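Local coordinates for tryptophan halogenase superfamily (Brevundimonas sp. BAL3, PDB 6FRL), which catalyses flavin-dependent halogenation, preferring bromination over chlorination, as a member of the tryptophan halogenase family, at residues G217-D222 and R372-P377; H400-R405 and M418-T423; E422-K427 and A448-I453. All coordinates share one frame; numbering follows the deposited sequence.

Contact 1. Residues G217-D222 and R372-P377; sequences GDLFVD and RRFAQP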
loop_
_atom_site.group_PDB
_atom_site.type_symbol
_atom_site.label_atom_id
_atom_site.label_comp_id
_atom_site.label_asym_id
_atom_site.label_seq_id
_atom_site.Cartn_x
_atom_site.Cartn_y
_atom_site.Cartn_z
ATOM N N GLY B 217 15.158 23.063 24.808
ATOM C CA GLY B 217 14.630 22.754 23.493
ATOM C C GLY B 217 13.115 22.706 23.470
ATOM O O GLY B 217 12.479 22.413 24.469
ATOM N N ASP B 218 12.537 22.999 22.320
ATOM C CA ASP B 218 11.111 22.790 22.079
ATOM C C ASP B 218 10.748 21.323 21.774
ATOM O O ASP B 218 9.657 20.877 22.148
ATOM C CB ASP B 218 10.653 23.657 20.921
ATOM C CG ASP B 218 10.767 25.135 21.217
ATOM O OD1 ASP B 218 10.876 25.498 22.428
ATOM O OD2 ASP B 218 10.718 25.919 20.223
ATOM N N LEU B 219 11.641 20.618 21.051
ATOM C CA LEU B 219 11.475 19.224 20.616
ATOM C C LEU B 219 12.724 18.428 20.992
ATOM O O LEU B 219 13.833 18.813 20.645
ATOM C CB LEU B 219 11.212 19.128 19.098
ATOM C CG LEU B 219 11.095 17.693 18.503
ATOM C CD1 LEU B 219 9.807 17.051 18.977
ATOM C CD2 LEU B 219 11.138 17.591 16.970
ATOM N N PHE B 220 12.520 17.315 21.681
ATOM C CA PHE B 220 13.578 16.408 22.064
ATOM C C PHE B 220 13.473 15.072 21.326
ATOM O O PHE B 220 12.369 14.495 21.251
ATOM C CB PHE B 220 13.523 16.164 23.578
ATOM C CG PHE B 220 13.995 17.338 24.378
ATOM C CD1 PHE B 220 13.157 18.424 24.592
ATOM C CD2 PHE B 220 15.307 17.394 24.840
ATOM C CE1 PHE B 220 13.618 19.534 25.268
ATOM C CE2 PHE B 220 15.753 18.494 25.535
ATOM C CZ PHE B 220 14.915 19.567 25.741
ATOM N N VAL B 221 14.609 14.577 20.799
ATOM C CA VAL B 221 14.695 13.230 20.233
ATOM C C VAL B 221 15.559 12.381 21.146
ATOM O O VAL B 221 16.709 12.716 21.405
ATOM C CB VAL B 221 15.293 13.193 18.805
ATOM C CG1 VAL B 221 15.051 11.825 18.181
ATOM C CG2 VAL B 221 14.702 14.276 17.912
ATOM N N ASP B 222 15.012 11.278 21.629
ATOM C CA ASP B 222 15.752 10.385 22.519
ATOM C C ASP B 222 16.454 9.358 21.657
ATOM O O ASP B 222 15.807 8.467 21.107
ATOM C CB ASP B 222 14.799 9.715 23.519
ATOM C CG ASP B 222 15.508 8.854 24.556
ATOM O OD1 ASP B 222 16.664 8.461 24.360
ATOM O OD2 ASP B 222 14.883 8.555 25.593
ATOM N N ARG B 372 4.536 23.599 18.183
ATOM C CA ARG B 372 4.665 23.639 19.630
ATOM C C ARG B 372 3.397 23.323 20.387
ATOM O O ARG B 372 3.476 23.140 21.603
ATOM C CB ARG B 372 5.225 24.977 20.082
ATOM C CG ARG B 372 6.703 25.138 19.723
ATOM C CD ARG B 372 7.158 26.570 19.871
ATOM N NE ARG B 372 6.874 27.072 21.193
ATOM C CZ ARG B 372 6.938 28.353 21.550
ATOM N NH1 ARG B 372 7.295 29.285 20.688
ATOM N NH2 ARG B 372 6.648 28.708 22.795
ATOM N N ARG B 373 2.267 23.261 19.677
ATOM C CA ARG B 373 1.004 22.757 20.226
ATOM C C ARG B 373 0.960 21.238 20.353
ATOM O O ARG B 373 0.115 20.721 21.088
ATOM C CB ARG B 373 -0.210 23.205 19.378
ATOM C CG ARG B 373 -0.364 24.709 19.232
ATOM C CD ARG B 373 -1.741 25.080 18.676
ATOM N NE ARG B 373 -2.124 24.382 17.442
ATOM C CZ ARG B 373 -1.593 24.583 16.227
ATOM N NH1 ARG B 373 -0.591 25.438 16.045
ATOM N NH2 ARG B 373 -2.047 23.891 15.179
ATOM N N PHE B 374 1.820 20.524 19.614
ATOM C CA PHE B 374 1.912 19.061 19.684
ATOM C C PHE B 374 0.527 18.389 19.638
ATOM O O PHE B 374 0.128 17.606 20.532
ATOM C CB PHE B 374 2.753 18.638 20.908
ATOM C CG PHE B 374 4.231 18.831 20.717
ATOM C CD1 PHE B 374 4.842 20.054 21.044
ATOM C CD2 PHE B 374 5.021 17.805 20.176
ATOM C CE1 PHE B 374 6.207 20.249 20.848
ATOM C CE2 PHE B 374 6.390 17.990 19.975
ATOM C CZ PHE B 374 6.980 19.228 20.305
ATOM N N ALA B 375 -0.196 18.714 18.567
ATOM C CA ALA B 375 -1.541 18.214 18.330
ATOM C C ALA B 375 -1.619 16.685 18.453
ATOM O O ALA B 375 -0.833 15.945 17.844
ATOM C CB ALA B 375 -2.012 18.660 16.979
ATOM N N GLN B 376 -2.573 16.226 19.255
ATOM C CA GLN B 376 -2.701 14.820 19.636
ATOM C C GLN B 376 -2.836 13.873 18.448
ATOM O O GLN B 376 -2.264 12.790 18.497
ATOM C CB GLN B 376 -3.872 14.604 20.645
ATOM C CG GLN B 376 -3.912 13.239 21.353
ATOM C CD GLN B 376 -2.631 12.863 22.080
ATOM O OE1 GLN B 376 -2.192 13.590 22.924
ATOM N NE2 GLN B 376 -2.042 11.725 21.756
ATOM N N PRO B 377 -3.562 14.279 17.378
ATOM C CA PRO B 377 -3.666 13.360 16.201
ATOM C C PRO B 377 -2.319 13.021 15.511
ATOM O O PRO B 377 -2.133 11.919 14.976
ATOM C CB PRO B 377 -4.599 14.116 15.264
ATOM C CG PRO B 377 -5.392 15.051 16.158
ATOM C CD PRO B 377 -4.471 15.444 17.258
#
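The Phe374 ring meets Leu219 at its edge, in the ring plane, with CE2 lying 3.7 Å from Leu219 CD1. With CG anti to the backbone N (chi1 177°), the end of Leu219 comes nearer the ring than its CB direction alone would bring it. The backbone oxygen of Asp218 approaches the same ring obliquely, 3.6 Å from Phe374 CZ. That oxygen accepts a hydrogen bond from Asn336 ND2, and Asn336 also touches the Phe374 side chain.

The second pair of flat groups is the Asp218 carboxylate and the Arg372 guanidinium. Their planes are only 20° apart, yet they do not pair. Asp218 OD2 lies 3.6 Å from Arg372 CD and 4.1 Å from Arg372 NE. It sits well out of the guanidinium plane, so no N-H points at it. The salt bridge of Asp218 is instead with Arg12 NE.

The contact joins the start of strand 219-222, in the parallel part of the Rossmann-type sheet, to the loop leading into helix 376-402. Its chemistry is mixed: an apolar touch beside a carboxylate lying against the arginine's CD. Arg372 NH1 lies close to Arg12 NE, so the carboxylate probably offsets the charge of both arginines.

Contact 2. Residues H400-R405 and M418-T423; sequences HYKLNR and MPVPET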
loop_
_atom_site.group_PDB
_atom_site.type_symbol
_atom_site.label_atom_id
_atom_site.label_comp_id
_atom_site.label_asym_id
_atom_site.label_seq_id
_atom_site.Cartn_x
_atom_site.Cartn_y
_atom_site.Cartn_z
ATOM N N HIS B 400 11.112 -17.307 10.608
ATOM C CA HIS B 400 12.381 -18.002 10.369
ATOM C C HIS B 400 12.558 -19.177 11.389
ATOM O O HIS B 400 12.997 -20.301 11.044
ATOM C CB HIS B 400 13.571 -17.043 10.482
ATOM C CG HIS B 400 13.676 -15.998 9.399
ATOM N ND1 HIS B 400 12.793 -14.945 9.282
ATOM C CD2 HIS B 400 14.637 -15.787 8.450
ATOM C CE1 HIS B 400 13.180 -14.150 8.292
ATOM N NE2 HIS B 400 14.294 -14.639 7.771
ATOM N N TYR B 401 12.207 -18.912 12.637
ATOM C CA TYR B 401 12.285 -19.931 13.681
ATOM C C TYR B 401 11.154 -20.963 13.539
ATOM O O TYR B 401 11.380 -22.163 13.639
ATOM C CB TYR B 401 12.187 -19.286 15.078
ATOM C CG TYR B 401 13.368 -18.442 15.498
ATOM C CD1 TYR B 401 14.576 -19.042 15.895
ATOM C CD2 TYR B 401 13.288 -17.040 15.546
ATOM C CE1 TYR B 401 15.665 -18.268 16.286
ATOM C CE2 TYR B 401 14.374 -16.268 15.952
ATOM C CZ TYR B 401 15.553 -16.887 16.321
ATOM O OH TYR B 401 16.632 -16.162 16.759
ATOM N N LYS B 402 9.938 -20.460 13.319
ATOM C CA LYS B 402 8.738 -21.285 13.191
ATOM C C LYS B 402 8.830 -22.396 12.147
ATOM O O LYS B 402 8.247 -23.458 12.361
ATOM C CB LYS B 402 7.539 -20.395 12.892
ATOM C CG LYS B 402 6.193 -21.128 12.804
ATOM C CD LYS B 402 5.907 -21.956 14.049
ATOM C CE LYS B 402 4.445 -22.303 14.215
ATOM N NZ LYS B 402 4.248 -23.262 15.345
ATOM N N LEU B 403 9.545 -22.152 11.039
ATOM C CA LEU B 403 9.632 -23.094 9.911
ATOM C C LEU B 403 10.928 -23.929 9.840
ATOM O O LEU B 403 11.164 -24.687 8.863
ATOM C CB LEU B 403 9.486 -22.322 8.597
ATOM C CG LEU B 403 8.235 -21.460 8.417
ATOM C CD1 LEU B 403 8.259 -20.818 7.048
ATOM C CD2 LEU B 403 6.982 -22.303 8.575
ATOM N N ASN B 404 11.764 -23.827 10.864
ATOM C CA ASN B 404 13.019 -24.566 10.857
ATOM C C ASN B 404 12.736 -26.085 10.787
ATOM O O ASN B 404 11.680 -26.535 11.219
ATOM C CB ASN B 404 13.880 -24.166 12.055
ATOM C CG ASN B 404 13.642 -25.043 13.261
ATOM O OD1 ASN B 404 14.218 -26.131 13.355
ATOM N ND2 ASN B 404 12.832 -24.565 14.207
ATOM N N ARG B 405 13.664 -26.838 10.216
ATOM C CA ARG B 405 13.563 -28.302 10.105
ATOM C C ARG B 405 14.725 -29.060 10.833
ATOM O O ARG B 405 15.095 -30.183 10.481
ATOM C CB ARG B 405 13.498 -28.703 8.622
ATOM C CG ARG B 405 12.217 -28.321 7.910
ATOM C CD ARG B 405 12.029 -29.263 6.708
ATOM N NE ARG B 405 10.988 -28.821 5.769
ATOM C CZ ARG B 405 9.955 -29.548 5.319
ATOM N NH1 ARG B 405 9.769 -30.818 5.700
ATOM N NH2 ARG B 405 9.085 -29.004 4.473
ATOM N N MET B 418 6.100 -23.750 18.868
ATOM C CA MET B 418 5.723 -22.535 19.665
ATOM C C MET B 418 4.507 -21.829 19.058
ATOM O O MET B 418 4.343 -21.803 17.838
ATOM C CB MET B 418 6.898 -21.526 19.815
ATOM C CG MET B 418 7.090 -20.519 18.673
ATOM S SD MET B 418 8.680 -19.677 18.510
ATOM C CE MET B 418 8.819 -19.054 20.180
ATOM N N PRO B 419 3.652 -21.256 19.901
ATOM C CA PRO B 419 2.617 -20.389 19.334
ATOM C C PRO B 419 3.194 -19.079 18.743
ATOM O O PRO B 419 4.275 -18.655 19.124
ATOM C CB PRO B 419 1.662 -20.133 20.509
ATOM C CG PRO B 419 2.450 -20.407 21.725
ATOM C CD PRO B 419 3.624 -21.286 21.370
ATOM N N VAL B 420 2.475 -18.495 17.781
ATOM C CA VAL B 420 2.921 -17.323 17.054
ATOM C C VAL B 420 1.738 -16.388 16.921
ATOM O O VAL B 420 0.589 -16.820 16.948
ATOM C CB VAL B 420 3.514 -17.667 15.644
ATOM C CG1 VAL B 420 4.545 -18.779 15.726
ATOM C CG2 VAL B 420 2.453 -18.071 14.639
ATOM N N PRO B 421 2.005 -15.090 16.766
ATOM C CA PRO B 421 0.891 -14.181 16.649
ATOM C C PRO B 421 -0.109 -14.608 15.566
ATOM O O PRO B 421 0.283 -15.217 14.569
ATOM C CB PRO B 421 1.569 -12.850 16.293
ATOM C CG PRO B 421 2.929 -12.964 16.905
ATOM C CD PRO B 421 3.305 -14.400 16.700
ATOM N N GLU B 422 -1.385 -14.294 15.795
ATOM C CA GLU B 422 -2.472 -14.506 14.832
ATOM C C GLU B 422 -2.216 -13.870 13.461
ATOM O O GLU B 422 -2.597 -14.439 12.436
ATOM C CB GLU B 422 -3.828 -14.022 15.413
ATOM C CG GLU B 422 -4.877 -13.594 14.367
ATOM C CD GLU B 422 -6.332 -13.825 14.805
ATOM O OE1 GLU B 422 -6.666 -13.581 15.999
ATOM O OE2 GLU B 422 -7.136 -14.261 13.934
ATOM N N THR B 423 -1.611 -12.691 13.435
ATOM C CA THR B 423 -1.230 -12.039 12.156
ATOM C C THR B 423 -0.342 -12.943 11.255
ATOM O O THR B 423 -0.546 -12.999 10.036
ATOM C CB THR B 423 -0.498 -10.714 12.425
ATOM O OG1 THR B 423 0.407 -10.905 13.500
ATOM C CG2 THR B 423 -1.479 -9.629 12.820
#
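Lys402 NZ donates a hydrogen bond to the backbone oxygen of Met418, at 2.9 Å. The C=O...N angle is 148°, and the donor is tilted 24° from the carbonyl plane. The same ammonium group bonds to Arg416 O, so it bridges two carbonyls at the end of helix 410-417. The lysine chain crosses the Val420 side chain at about a right angle. Lys402 CE lies 3.8 Å from Val420 CG1, and Lys402 CD is equally near that methyl. The bend at chi2 (54°) steers the chain across Val420 on its way to the carbonyls. With Lys402 cut back to an alanine, Met418 O and Arg416 O are likely to lose this shared donor, and a gap would probably open beside Val420 CG1.

The next shell fixes the end of helix 376-402. Asn404 ND2 bonds to Tyr401 O at 2.9 Å, in the carbonyl plane, and Asn404 N bonds to that oxygen at 3.3 Å. Asn404 ND2 also reaches Trp412 O. Tyr401 packs on Phe411, Trp412 and Cys415, and its OH bonds to Glu348. Val420 rests on Ile398.

The arrangement joins the C-terminal end of helix 376-402 to the loop between helices 410-417 and 422-434. A lysine from the last turn of one helix bonds to carbonyls at the C-terminal end of the next, where the helix dipole would probably favour a positive charge.

Contact 3. Residues E422-K427 and A448-I453; sequences ETLERK and ASWLAI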
loop_
_atom_site.group_PDB
_atom_site.type_symbol
_atom_site.label_atom_id
_atom_site.label_comp_id
_atom_site.label_asym_id
_atom_site.label_seq_id
_atom_site.Cartn_x
_atom_site.Cartn_y
_atom_site.Cartn_z
ATOM N N GLU B 422 -1.385 -14.294 15.795
ATOM C CA GLU B 422 -2.472 -14.506 14.832
ATOM C C GLU B 422 -2.216 -13.870 13.461
ATOM O O GLU B 422 -2.597 -14.439 12.436
ATOM C CB GLU B 422 -3.828 -14.022 15.413
ATOM C CG GLU B 422 -4.877 -13.594 14.367
ATOM C CD GLU B 422 -6.332 -13.825 14.805
ATOM O OE1 GLU B 422 -6.666 -13.581 15.999
ATOM O OE2 GLU B 422 -7.136 -14.261 13.934
ATOM N N THR B 423 -1.611 -12.691 13.435
ATOM C CA THR B 423 -1.230 -12.039 12.156
ATOM C C THR B 423 -0.342 -12.943 11.255
ATOM O O THR B 423 -0.546 -12.999 10.036
ATOM C CB THR B 423 -0.498 -10.714 12.425
ATOM O OG1 THR B 423 0.407 -10.905 13.500
ATOM C CG2 THR B 423 -1.479 -9.629 12.820
ATOM N N LEU B 424 0.593 -13.663 11.880
ATOM C CA LEU B 424 1.449 -14.625 11.211
ATOM C C LEU B 424 0.758 -15.958 10.894
ATOM O O LEU B 424 1.085 -16.596 9.868
ATOM C CB LEU B 424 2.701 -14.895 12.046
ATOM C CG LEU B 424 3.749 -15.807 11.401
ATOM C CD1 LEU B 424 4.207 -15.250 10.042
ATOM C CD2 LEU B 424 4.925 -15.948 12.352
ATOM N N GLU B 425 -0.147 -16.399 11.776
ATOM C CA GLU B 425 -0.961 -17.606 11.514
ATOM C C GLU B 425 -1.732 -17.431 10.215
ATOM O O GLU B 425 -1.753 -18.333 9.384
ATOM C CB GLU B 425 -1.939 -17.918 12.661
ATOM C CG GLU B 425 -1.311 -18.634 13.861
ATOM C CD GLU B 425 -2.275 -18.809 15.059
ATOM O OE1 GLU B 425 -3.440 -18.316 15.009
ATOM O OE2 GLU B 425 -1.853 -19.437 16.069
ATOM N N ARG B 426 -2.337 -16.265 10.048
ATOM C CA ARG B 426 -3.124 -15.972 8.855
ATOM C C ARG B 426 -2.290 -15.958 7.575
ATOM O O ARG B 426 -2.759 -16.456 6.549
ATOM C CB ARG B 426 -3.830 -14.618 8.984
ATOM C CG ARG B 426 -5.043 -14.632 9.894
ATOM C CD ARG B 426 -5.567 -13.222 10.020
ATOM N NE ARG B 426 -5.857 -12.670 8.681
ATOM C CZ ARG B 426 -6.067 -11.383 8.400
ATOM N NH1 ARG B 426 -6.018 -10.444 9.354
ATOM N NH2 ARG B 426 -6.337 -11.038 7.146
ATOM N N LYS B 427 -1.082 -15.387 7.649
ATOM C CA LYS B 427 -0.147 -15.387 6.525
ATOM C C LYS B 427 0.224 -16.794 6.110
ATOM O O LYS B 427 0.117 -17.130 4.934
ATOM C CB LYS B 427 1.145 -14.610 6.844
ATOM C CG LYS B 427 1.088 -13.129 6.534
ATOM C CD LYS B 427 2.368 -12.403 6.930
ATOM C CE LYS B 427 2.767 -11.352 5.905
ATOM N NZ LYS B 427 2.032 -10.106 6.103
ATOM N N ALA B 448 8.115 -10.754 -2.150
ATOM C CA ALA B 448 9.263 -11.575 -2.606
ATOM C C ALA B 448 10.179 -12.020 -1.444
ATOM O O ALA B 448 10.825 -13.078 -1.507
ATOM C CB ALA B 448 10.060 -10.863 -3.683
ATOM N N SER B 449 10.228 -11.227 -0.377
ATOM C CA SER B 449 11.023 -11.619 0.775
ATOM C C SER B 449 10.371 -12.743 1.560
ATOM O O SER B 449 11.070 -13.580 2.133
ATOM C CB SER B 449 11.299 -10.404 1.666
ATOM O OG SER B 449 12.263 -9.585 1.029
ATOM N N TRP B 450 9.041 -12.738 1.610
ATOM C CA TRP B 450 8.268 -13.808 2.271
ATOM C C TRP B 450 8.433 -15.127 1.504
ATOM O O TRP B 450 8.689 -16.182 2.098
ATOM C CB TRP B 450 6.773 -13.391 2.414
ATOM C CG TRP B 450 6.608 -12.324 3.455
ATOM C CD1 TRP B 450 6.759 -10.987 3.277
ATOM C CD2 TRP B 450 6.343 -12.513 4.851
ATOM N NE1 TRP B 450 6.581 -10.319 4.464
ATOM C CE2 TRP B 450 6.340 -11.234 5.452
ATOM C CE3 TRP B 450 6.126 -13.642 5.661
ATOM C CZ2 TRP B 450 6.120 -11.045 6.821
ATOM C CZ3 TRP B 450 5.888 -13.454 7.021
ATOM C CH2 TRP B 450 5.886 -12.167 7.584
ATOM N N LEU B 451 8.299 -15.022 0.173
ATOM C CA LEU B 451 8.589 -16.107 -0.771
ATOM C C LEU B 451 9.957 -16.737 -0.545
ATOM O O LEU B 451 10.066 -17.955 -0.520
ATOM C CB LEU B 451 8.483 -15.622 -2.205
ATOM C CG LEU B 451 8.640 -16.640 -3.342
ATOM C CD1 LEU B 451 7.775 -17.883 -3.156
ATOM C CD2 LEU B 451 8.290 -15.997 -4.685
ATOM N N ALA B 452 10.989 -15.912 -0.360
ATOM C CA ALA B 452 12.356 -16.424 -0.138
ATOM C C ALA B 452 12.441 -17.292 1.119
ATOM O O ALA B 452 13.164 -18.300 1.163
ATOM C CB ALA B 452 13.358 -15.280 -0.050
ATOM N N ILE B 453 11.707 -16.890 2.151
ATOM C CA ILE B 453 11.712 -17.645 3.393
ATOM C C ILE B 453 10.858 -18.923 3.253
ATOM O O ILE B 453 11.307 -20.018 3.635
ATOM C CB ILE B 453 11.285 -16.757 4.578
ATOM C CG1 ILE B 453 12.207 -15.500 4.673
ATOM C CG2 ILE B 453 11.283 -17.556 5.886
ATOM C CD1 ILE B 453 13.707 -15.746 4.615
#
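Lys427 lies across one face of the Trp450 indole, and this accounts for the CH-pi and cation-pi terms. In the CH-pi contact, Lys427 CE sits 3.5 Å from the centroid of the Trp450 six-membered ring, 13° off the normal. Lys427 CD follows close by, 3.6 Å from Trp450 CH2. The cation-pi term is looser: Lys427 NZ is 4.7 Å from the same centroid and off-centre. The bend at chi4 (82°) turns the ammonium group away from the ring centre.

The apolar term is at the ring edge. Leu424 CD1 approaches near the ring plane, 3.9 Å from Trp450 CZ3, and the same leucine also packs on Ile398. The Trp450 ring also meets Phe396 edge-to-face.

The polar ends are paired outside the two segments. Lys427 NZ forms a salt bridge with Glu443 and a hydrogen bond to Val438 O. Trp450 NE1 bonds to Phe445 O. These partners hold the ammonium group and the indole N-H.

Helix 422-434 is thus joined to helix 447-456 by long side chains rather than by close backbones. The chemistry implies that the lysine methylenes serve as the apolar surface over the indole, while its buried charge is probably balanced chiefly by Glu443.

In the fold
Contacts 2 and 3 are neighbours, with centres 10 Å apart. They share Glu422 and Thr423 at the start of helix 422-434, and they touch where His400 NE2 lies 3.4 Å from Ile453 CD1. Contact 1 is remote: its centre is 38 Å from that of contact 2 and 36 Å from that of contact 3, with nearest atoms about 22 Å away in both cases. Helix 376-402 spans the distance, starting in contact 1 and ending in contact 2. Strand 219-222 of contact 1 lies in the Rossmann-type sheet, the part that probably binds the flavin, as in relatives. Contacts 2 and 3 lie on the same side of the chain's centre.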